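Local coordinates for TRAP dicarboxylate transporter, DctP subunit (Anaerococcus prevoti, PDB 4N91), which binds D-glucuronate in both its alpha and beta forms, and probably serves as the extracytoplasmic solute-binding subunit of a TRAP transporter, at residues Asn103-Ile108 against Asp319-Phe324; His122-Asp127 against Asp326-Tyr331; Ser137-Gly142 against Ala246-Leu251. One frame throughout, in Å; residues are numbered along the deposited sequence.

Interaction 1 of 3, residues Asn103-Ile108 against Asp319-Phe324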
loop_
_atom_site.group_PDB
_atom_site.type_symbol
_atom_site.label_atom_id
_atom_site.label_comp_id
_atom_site.label_asym_id
_atom_site.label_seq_id
_atom_site.Cartn_x
_atom_site.Cartn_y
_atom_site.Cartn_z
ATOM N N ASN A 103 -5.236 7.958 11.836
ATOM C CA ASN A 103 -4.788 9.339 12.041
ATOM C C ASN A 103 -4.797 10.026 10.694
ATOM O O ASN A 103 -4.281 9.492 9.709
ATOM C CB ASN A 103 -3.395 9.405 12.646
ATOM C CG ASN A 103 -3.006 10.799 13.110
ATOM O OD1 ASN A 103 -2.746 11.699 12.311
ATOM N ND2 ASN A 103 -2.936 10.973 14.421
ATOM N N ASP A 104 -5.374 11.222 10.639
ATOM C CA ASP A 104 -5.572 11.882 9.358
ATOM C C ASP A 104 -4.287 12.299 8.636
ATOM O O ASP A 104 -4.323 12.535 7.437
ATOM C CB ASP A 104 -6.514 13.089 9.493
ATOM C CG ASP A 104 -5.927 14.243 10.301
ATOM O OD1 ASP A 104 -4.709 14.299 10.587
ATOM O OD2 ASP A 104 -6.717 15.153 10.644
ATOM N N VAL A 105 -3.161 12.410 9.336
ATOM C CA VAL A 105 -1.958 12.856 8.660
ATOM C C VAL A 105 -1.464 11.833 7.623
ATOM O O VAL A 105 -0.750 12.193 6.687
ATOM C CB VAL A 105 -0.834 13.242 9.633
ATOM C CG1 VAL A 105 -0.076 12.032 10.117
ATOM C CG2 VAL A 105 0.116 14.223 8.961
ATOM N N TRP A 106 -1.854 10.571 7.763
ATOM C CA TRP A 106 -1.443 9.577 6.747
ATOM C C TRP A 106 -2.040 9.890 5.369
ATOM O O TRP A 106 -1.565 9.391 4.342
ATOM C CB TRP A 106 -1.816 8.155 7.139
ATOM C CG TRP A 106 -1.180 7.621 8.376
ATOM C CD1 TRP A 106 -1.706 7.657 9.637
ATOM C CD2 TRP A 106 0.062 6.919 8.484
ATOM N NE1 TRP A 106 -0.869 7.036 10.516
ATOM C CE2 TRP A 106 0.231 6.587 9.847
ATOM C CE3 TRP A 106 1.048 6.539 7.570
ATOM C CZ2 TRP A 106 1.339 5.886 10.313
ATOM C CZ3 TRP A 106 2.152 5.859 8.039
ATOM C CH2 TRP A 106 2.285 5.536 9.391
ATOM N N GLU A 107 -3.081 10.718 5.351
ATOM C CA GLU A 107 -3.751 11.137 4.117
ATOM C C GLU A 107 -2.791 11.626 3.070
ATOM O O GLU A 107 -3.098 11.563 1.891
ATOM C CB GLU A 107 -4.671 12.335 4.401
ATOM C CG GLU A 107 -5.979 11.989 4.970
ATOM C CD GLU A 107 -6.749 13.207 5.427
ATOM O OE1 GLU A 107 -6.148 14.307 5.683
ATOM O OE2 GLU A 107 -7.974 13.048 5.562
ATOM N N ILE A 108 -1.669 12.194 3.496
ATOM C CA ILE A 108 -0.736 12.810 2.552
ATOM C C ILE A 108 -0.349 11.877 1.392
ATOM O O ILE A 108 -0.368 12.285 0.220
ATOM C CB ILE A 108 0.523 13.373 3.280
ATOM C CG1 ILE A 108 1.462 14.081 2.304
ATOM C CG2 ILE A 108 1.296 12.293 4.032
ATOM C CD1 ILE A 108 0.899 15.297 1.694
ATOM N N ASP A 319 -4.435 21.250 7.891
ATOM C CA ASP A 319 -3.285 22.142 7.729
ATOM C C ASP A 319 -1.954 21.534 8.171
ATOM O O ASP A 319 -0.913 22.151 7.999
ATOM C CB ASP A 319 -3.504 23.525 8.371
ATOM C CG ASP A 319 -3.682 23.471 9.858
ATOM O OD1 ASP A 319 -3.282 22.477 10.476
ATOM O OD2 ASP A 319 -4.222 24.453 10.413
ATOM N N LYS A 320 -1.969 20.315 8.694
ATOM C CA LYS A 320 -0.709 19.632 8.954
ATOM C C LYS A 320 0.005 19.257 7.656
ATOM O O LYS A 320 1.217 19.049 7.635
ATOM C CB LYS A 320 -0.964 18.354 9.744
ATOM C CG LYS A 320 -1.266 18.587 11.211
ATOM C CD LYS A 320 -1.542 17.253 11.900
ATOM C CE LYS A 320 -2.035 17.434 13.330
ATOM N NZ LYS A 320 -0.945 17.882 14.240
ATOM N N LEU A 321 -0.743 19.169 6.565
ATOM C CA LEU A 321 -0.223 18.526 5.369
ATOM C C LEU A 321 0.656 19.415 4.484
ATOM O O LEU A 321 1.579 18.932 3.842
ATOM C CB LEU A 321 -1.374 17.974 4.522
ATOM C CG LEU A 321 -2.301 16.947 5.177
ATOM C CD1 LEU A 321 -3.349 16.483 4.161
ATOM C CD2 LEU A 321 -1.523 15.756 5.708
ATOM N N ALA A 322 0.352 20.701 4.439
ATOM C CA ALA A 322 1.010 21.611 3.510
ATOM C C ALA A 322 2.539 21.474 3.496
ATOM O O ALA A 322 3.136 21.416 2.439
ATOM C CB ALA A 322 0.592 23.056 3.808
ATOM N N PRO A 323 3.185 21.448 4.667
ATOM C CA PRO A 323 4.653 21.416 4.599
ATOM C C PRO A 323 5.212 20.101 4.037
ATOM O O PRO A 323 6.283 20.099 3.412
ATOM C CB PRO A 323 5.079 21.641 6.061
ATOM C CG PRO A 323 3.893 21.300 6.856
ATOM C CD PRO A 323 2.695 21.628 6.039
ATOM N N PHE A 324 4.487 19.004 4.239
ATOM C CA PHE A 324 4.852 17.724 3.633
ATOM C C PHE A 324 4.647 17.781 2.124
ATOM O O PHE A 324 5.502 17.350 1.337
ATOM C CB PHE A 324 4.031 16.581 4.234
ATOM C CG PHE A 324 4.279 16.386 5.699
ATOM C CD1 PHE A 324 5.368 15.652 6.142
ATOM C CD2 PHE A 324 3.446 16.968 6.633
ATOM C CE1 PHE A 324 5.598 15.474 7.488
ATOM C CE2 PHE A 324 3.679 16.809 7.981
ATOM C CZ PHE A 324 4.767 16.074 8.410
#

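Interaction 2 of 3, residues His122-Asp127 against Asp326-Tyr331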
loop_
_atom_site.group_PDB
_atom_site.type_symbol
_atom_site.label_atom_id
_atom_site.label_comp_id
_atom_site.label_asym_id
_atom_site.label_seq_id
_atom_site.Cartn_x
_atom_site.Cartn_y
_atom_site.Cartn_z
ATOM N N HIS A 122 10.108 7.256 -4.387
ATOM C CA HIS A 122 11.039 6.501 -3.562
ATOM C C HIS A 122 11.892 7.427 -2.712
ATOM O O HIS A 122 12.182 7.128 -1.548
ATOM C CB HIS A 122 11.939 5.643 -4.436
ATOM C CG HIS A 122 11.198 4.591 -5.187
ATOM N ND1 HIS A 122 11.780 3.837 -6.182
ATOM C CD2 HIS A 122 9.915 4.166 -5.090
ATOM C CE1 HIS A 122 10.885 2.999 -6.674
ATOM N NE2 HIS A 122 9.746 3.181 -6.034
ATOM N N HIS A 123 12.291 8.556 -3.279
ATOM C CA HIS A 123 13.124 9.484 -2.532
ATOM C C HIS A 123 12.345 10.127 -1.398
ATOM O O HIS A 123 12.896 10.351 -0.328
ATOM C CB HIS A 123 13.718 10.547 -3.449
ATOM C CG HIS A 123 14.934 10.075 -4.179
ATOM N ND1 HIS A 123 14.877 9.474 -5.420
ATOM C CD2 HIS A 123 16.239 10.074 -3.818
ATOM C CE1 HIS A 123 16.100 9.151 -5.804
ATOM N NE2 HIS A 123 16.944 9.501 -4.848
ATOM N N VAL A 124 11.071 10.422 -1.644
ATOM C CA VAL A 124 10.196 10.920 -0.595
ATOM C C VAL A 124 10.085 9.938 0.568
ATOM O O VAL A 124 10.266 10.330 1.720
ATOM C CB VAL A 124 8.794 11.300 -1.143
ATOM C CG1 VAL A 124 7.778 11.474 -0.012
ATOM C CG2 VAL A 124 8.896 12.584 -1.964
HETATM N N MSE A 125 9.825 8.662 0.276
HETATM C CA MSE A 125 9.589 7.661 1.307
HETATM C C MSE A 125 10.878 7.355 2.070
HETATM O O MSE A 125 10.821 6.865 3.201
HETATM C CB MSE A 125 9.017 6.376 0.682
HETATM C CG MSE A 125 7.682 6.556 -0.007
HETATM SE SE MSE A 125 6.326 7.456 1.092
HETATM C CE MSE A 125 6.285 6.217 2.638
ATOM N N ASP A 126 12.025 7.644 1.449
ATOM C CA ASP A 126 13.323 7.403 2.069
ATOM C C ASP A 126 13.833 8.649 2.822
ATOM O O ASP A 126 14.911 8.621 3.386
ATOM C CB ASP A 126 14.359 6.996 1.020
ATOM C CG ASP A 126 14.216 5.556 0.578
ATOM O OD1 ASP A 126 13.620 4.750 1.328
ATOM O OD2 ASP A 126 14.721 5.232 -0.511
ATOM N N ASP A 127 13.067 9.731 2.798
ATOM C CA ASP A 127 13.470 10.967 3.480
ATOM C C ASP A 127 12.891 10.995 4.896
ATOM O O ASP A 127 11.700 11.196 5.086
ATOM C CB ASP A 127 13.000 12.183 2.689
ATOM C CG ASP A 127 13.551 13.514 3.249
ATOM O OD1 ASP A 127 13.920 13.581 4.436
ATOM O OD2 ASP A 127 13.587 14.499 2.495
ATOM N N ASP A 326 4.704 20.481 0.301
ATOM C CA ASP A 326 5.775 21.343 -0.234
ATOM C C ASP A 326 7.059 20.560 -0.464
ATOM O O ASP A 326 7.724 20.724 -1.494
ATOM C CB ASP A 326 6.091 22.503 0.707
ATOM C CG ASP A 326 4.947 23.481 0.849
ATOM O OD1 ASP A 326 4.068 23.536 -0.037
ATOM O OD2 ASP A 326 4.935 24.195 1.867
ATOM N N ALA A 327 7.412 19.726 0.505
ATOM C CA ALA A 327 8.646 18.970 0.437
ATOM C C ALA A 327 8.573 17.963 -0.698
ATOM O O ALA A 327 9.545 17.745 -1.411
ATOM C CB ALA A 327 8.914 18.276 1.768
ATOM N N ILE A 328 7.408 17.347 -0.862
ATOM C CA ILE A 328 7.190 16.396 -1.958
ATOM C C ILE A 328 7.358 17.092 -3.306
ATOM O O ILE A 328 7.957 16.539 -4.238
ATOM C CB ILE A 328 5.814 15.741 -1.828
ATOM C CG1 ILE A 328 5.827 14.783 -0.640
ATOM C CG2 ILE A 328 5.421 15.018 -3.113
ATOM C CD1 ILE A 328 4.468 14.279 -0.243
ATOM N N GLN A 329 6.857 18.317 -3.411
ATOM C CA GLN A 329 7.017 19.058 -4.655
ATOM C C GLN A 329 8.478 19.292 -5.009
ATOM O O GLN A 329 8.838 19.293 -6.188
ATOM C CB GLN A 329 6.267 20.390 -4.636
ATOM C CG GLN A 329 4.752 20.231 -4.510
ATOM C CD GLN A 329 4.158 19.204 -5.474
ATOM O OE1 GLN A 329 4.588 19.073 -6.617
ATOM N NE2 GLN A 329 3.168 18.473 -5.011
ATOM N N LYS A 330 9.334 19.483 -4.014
ATOM C CA LYS A 330 10.739 19.679 -4.321
ATOM C C LYS A 330 11.303 18.407 -4.944
ATOM O O LYS A 330 12.084 18.455 -5.895
ATOM C CB LYS A 330 11.528 20.090 -3.074
ATOM C CG LYS A 330 11.273 21.531 -2.650
ATOM C CD LYS A 330 12.009 21.895 -1.369
ATOM C CE LYS A 330 13.521 21.818 -1.540
ATOM N NZ LYS A 330 14.242 22.368 -0.352
ATOM N N TYR A 331 10.902 17.260 -4.417
ATOM C CA TYR A 331 11.350 16.008 -4.991
ATOM C C TYR A 331 10.763 15.811 -6.382
ATOM O O TYR A 331 11.421 15.247 -7.258
ATOM C CB TYR A 331 11.007 14.832 -4.095
ATOM C CG TYR A 331 11.995 14.646 -2.979
ATOM C CD1 TYR A 331 13.278 14.179 -3.241
ATOM C CD2 TYR A 331 11.648 14.926 -1.666
ATOM C CE1 TYR A 331 14.179 13.992 -2.228
ATOM C CE2 TYR A 331 12.541 14.741 -0.650
ATOM C CZ TYR A 331 13.809 14.272 -0.938
ATOM O OH TYR A 331 14.708 14.096 0.081
HETATM O O HOH W 1 15.513 10.756 -0.008
#

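Interaction 3 of 3, residues Ser137-Gly142 against Ala246-Leu251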
loop_
_atom_site.group_PDB
_atom_site.type_symbol
_atom_site.label_atom_id
_atom_site.label_comp_id
_atom_site.label_asym_id
_atom_site.label_seq_id
_atom_site.Cartn_x
_atom_site.Cartn_y
_atom_site.Cartn_z
ATOM N N SER A 137 2.919 9.398 14.117
ATOM C CA SER A 137 1.696 10.127 14.411
ATOM C C SER A 137 0.700 9.337 15.253
ATOM O O SER A 137 -0.121 9.920 15.965
ATOM C CB SER A 137 1.042 10.569 13.097
ATOM O OG SER A 137 0.537 9.465 12.386
ATOM N N THR A 138 0.761 8.009 15.183
ATOM C CA THR A 138 -0.294 7.198 15.766
ATOM C C THR A 138 0.183 6.420 17.013
ATOM O O THR A 138 -0.431 5.454 17.434
ATOM C CB THR A 138 -0.949 6.335 14.681
ATOM O OG1 THR A 138 -1.119 7.143 13.502
ATOM C CG2 THR A 138 -2.314 5.879 15.121
ATOM N N ARG A 139 1.247 6.909 17.648
ATOM C CA ARG A 139 1.758 6.277 18.860
ATOM C C ARG A 139 0.685 6.155 19.935
ATOM O O ARG A 139 0.572 5.123 20.583
ATOM C CB ARG A 139 2.960 7.056 19.414
ATOM C CG ARG A 139 4.218 6.848 18.594
ATOM C CD ARG A 139 5.264 7.928 18.882
ATOM N NE ARG A 139 6.581 7.495 18.421
ATOM C CZ ARG A 139 7.701 8.203 18.577
ATOM N NH1 ARG A 139 7.659 9.393 19.169
ATOM N NH2 ARG A 139 8.859 7.721 18.141
ATOM N N GLU A 140 -0.138 7.186 20.082
ATOM C CA GLU A 140 -1.213 7.156 21.074
ATOM C C GLU A 140 -2.292 6.133 20.710
ATOM O O GLU A 140 -3.051 5.696 21.559
ATOM C CB GLU A 140 -1.839 8.542 21.228
ATOM C CG GLU A 140 -0.881 9.595 21.764
ATOM C CD GLU A 140 -0.523 9.377 23.221
ATOM O OE1 GLU A 140 -1.091 8.453 23.847
ATOM O OE2 GLU A 140 0.329 10.134 23.743
ATOM N N GLY A 141 -2.344 5.743 19.440
ATOM C CA GLY A 141 -3.254 4.718 18.984
ATOM C C GLY A 141 -2.646 3.320 19.022
ATOM O O GLY A 141 -3.291 2.340 18.642
ATOM N N GLY A 142 -1.396 3.224 19.472
ATOM C CA GLY A 142 -0.795 1.949 19.788
ATOM C C GLY A 142 0.266 1.444 18.811
ATOM O O GLY A 142 0.838 0.393 19.040
ATOM N N ALA A 246 4.582 -1.280 13.843
ATOM C CA ALA A 246 4.902 -2.071 15.020
ATOM C C ALA A 246 4.154 -1.542 16.245
ATOM O O ALA A 246 3.927 -0.336 16.376
ATOM C CB ALA A 246 6.404 -2.034 15.265
ATOM N N ASN A 247 3.735 -2.455 17.116
ATOM C CA ASN A 247 3.136 -2.078 18.389
ATOM C C ASN A 247 4.105 -1.199 19.150
ATOM O O ASN A 247 5.275 -1.554 19.332
ATOM C CB ASN A 247 2.766 -3.298 19.224
ATOM C CG ASN A 247 2.207 -2.910 20.589
ATOM O OD1 ASN A 247 2.937 -2.879 21.582
ATOM N ND2 ASN A 247 0.937 -2.541 20.629
ATOM N N TYR A 248 3.616 -0.044 19.576
ATOM C CA TYR A 248 4.498 0.999 20.113
ATOM C C TYR A 248 5.112 0.609 21.476
ATOM O O TYR A 248 6.328 0.738 21.679
ATOM C CB TYR A 248 3.744 2.310 20.204
ATOM C CG TYR A 248 4.615 3.452 20.671
ATOM C CD1 TYR A 248 5.766 3.788 19.982
ATOM C CD2 TYR A 248 4.285 4.186 21.794
ATOM C CE1 TYR A 248 6.582 4.829 20.402
ATOM C CE2 TYR A 248 5.104 5.234 22.223
ATOM C CZ TYR A 248 6.238 5.550 21.512
ATOM O OH TYR A 248 7.063 6.589 21.923
ATOM N N SER A 249 4.280 0.093 22.379
ATOM C CA SER A 249 4.782 -0.349 23.689
ATOM C C SER A 249 5.821 -1.439 23.545
ATOM O O SER A 249 6.866 -1.429 24.214
ATOM C CB SER A 249 3.625 -0.840 24.572
ATOM O OG SER A 249 2.799 0.239 24.918
ATOM N N TRP A 250 5.551 -2.374 22.642
ATOM C CA TRP A 250 6.485 -3.459 22.392
ATOM C C TRP A 250 7.820 -2.936 21.883
ATOM O O TRP A 250 8.891 -3.295 22.386
ATOM C CB TRP A 250 5.908 -4.479 21.395
ATOM C CG TRP A 250 6.975 -5.395 20.953
ATOM C CD1 TRP A 250 7.576 -6.371 21.695
ATOM C CD2 TRP A 250 7.619 -5.416 19.670
ATOM N NE1 TRP A 250 8.536 -6.996 20.966
ATOM C CE2 TRP A 250 8.593 -6.429 19.714
ATOM C CE3 TRP A 250 7.471 -4.670 18.497
ATOM C CZ2 TRP A 250 9.425 -6.718 18.632
ATOM C CZ3 TRP A 250 8.289 -4.969 17.413
ATOM C CH2 TRP A 250 9.255 -5.971 17.489
ATOM N N LEU A 251 7.765 -2.084 20.867
ATOM C CA LEU A 251 8.988 -1.625 20.233
ATOM C C LEU A 251 9.830 -0.823 21.237
ATOM O O LEU A 251 11.032 -1.059 21.405
ATOM C CB LEU A 251 8.640 -0.792 18.986
ATOM C CG LEU A 251 9.813 -0.410 18.084
ATOM C CD1 LEU A 251 10.421 -1.637 17.476
ATOM C CD2 LEU A 251 9.344 0.546 17.019
HETATM O O HOH W 2 1.366 0.458 22.352
#

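Interaction 1 of 3, residues Asn103-Ile108 against Asp319-Phe324
Leu-321 pushes its branched end against the segment carrying Val-105, Glu-107 and Ile-108. The CD2 methyl does most of the touching. Leu-321 CD2 lies 3.8 Å from Val-105 O. Val-105 CG2 meets Leu-321 CD2 at 4.0 Å. From just past the turn, Ile-108 CB comes to Leu-321 CD2, also at 4.0 Å. Ile-108 then carries the packing further along the helix. Ile-108 CG1 stands anti to the backbone N (chi1 -177°), and this directs it to 4.1 Å from Phe-324 CB. Val-314 and Leu-315 of helix 301-317 also touch Leu-321.

The contact sets the start of helix 322-334, the last helix of this family 7 solute-binding protein, against a short 3-10 turn. An Asx turn opens that turn. Asn-103 OD1 accepts from Val-105 N at 3.1 Å, in the carbonyl plane and on a lone pair.

The packing slackens towards the outside. Glu-107 crosses Leu-321 at about a right angle, with Glu-107 OE1 3.9 Å from Leu-321 CD1, while Asn-318 ND2 donates to that same oxygen. Lys-320 is exposed, and Lys-320 CB lies 4.3 Å from Val-105 CG2. Lys-320 NZ stays 6.4 Å from Asp-104 OD1, too far for a salt bridge. That NZ instead bonds a tetraethylene glycol, probably from the crystallisation liquor.

Interaction 2 of 3, residues His122-Asp127 against Asp326-Tyr331
The hydroxyl of Tyr-331 donates to Asp-127 OD2 at 2.7 Å, the one direct hydrogen bond between the two segments. It joins the C-terminal helix 322-334 to an N-cap. Asp-127 sits right before helix 128-135, and its other oxygen, OD1, accepts from Glu-129 N. One carboxylate thus caps a helix and holds a tyrosine. The chi1 of Asp-127, -172°, swings the carboxylate away from its own backbone N and brings OD2 to the edge of the Tyr-331 ring, near its plane. The hydroxyl approaches from well above the carboxylate plane, and the carboxylate and ring are turned 85° apart. Water 1 donates to His-123 O at 2.7 Å and, weakly, to Tyr-331 OH.

The ring is packed by the end of helix 118-125. His-123 O lies over one ring face, offset toward the rim. His-123 CB touches Tyr-331 CD1 at 3.7 Å. The imidazole itself is engaged elsewhere: ND1 bonds Glu-119 O, and the ring stacks with Tyr-335. Ile-130 of helix 128-135 also touches Tyr-331, so this side chain reaches both helices that flank Asp-127.

Further in, the helices come close at Val-124 and Ile-328, whose CA atoms are 6.4 Å apart. Phe-115 touches both side chains. They cross at about a right angle. Val-124 CG1 meets Ile-328 CG1 at 3.9 Å, and Val-124 CG2 lies 3.6 Å from Tyr-331 CD2.

Interaction 3 of 3, residues Ser137-Gly142 against Ala246-Leu251
A strand-to-helix junction forms one half of this contact. Strand 242-247 runs straight into helix 248-253, and Asn-247 is the N-cap. The other half is the turn that leads into strand 143-149, the antiparallel neighbour of 242-247 at one edge of the five-stranded sheet. The two halves are joined by Tyr-248 N, which donates to Gly-142 O at 2.9 Å. The bond is nearly straight at the hydrogen, but the donor stands well above the carbonyl plane. Asn-247 CA also makes a CA-H...O contact with Gly-142 O, at 3.4 Å. Gly-142 has a positive phi. A side chain there would be jammed against the carbonyl O of Gly-141.

Beside this bond, Tyr-248 and Arg-139 lie against each other. With chi1 at -177°, Tyr-248 CG points opposite the backbone N, and the ring faces the arginine. Arg-139 CG sits over the ring centre in a CH-pi contact, 3.6 Å from the Tyr-248 centroid and 13° off the normal. The extended chain then continues outward across the ring. Arg-139 NE comes to 3.3 Å from Tyr-248 CE1, and Tyr-248 OH lies over one face of the guanidinium. The guanidinium and ring planes are 31° apart. NE forms a salt bridge with Glu-144. In place of Tyr-248, an alanine is likely to leave the aliphatic arm of Arg-139 without the ring it lies on, and the guanidinium freer to turn.

Asn-247 OD1 accepts from Trp-250 N at 2.9 Å, while its ND2 donates to Thr-84 O. A side chain that accepts from the backbone N three residues on is typical of an asparagine N-cap at the start of a helix.

From the N terminus, the chain passes through 103-108, 122-127 and 137-142 in turn. The last of these finds its partner first: interaction 3 closes the shortest loop, at 246-251, and ties the loop before edge strand 143-149 to the start of helix 248-253. The other two wait for the C-terminal helix 322-334. Interaction 1 closes at its start and interaction 2 further along. Their segments alternate, so these two loops cross, and both enclose interaction 3. Interactions 1 and 2 touch where Ile-108 packs on Ile-328. Interactions 1 and 3 meet through Trp-106 and Thr-138. Interactions 2 and 3 stay about 12 Å apart at their nearest atoms.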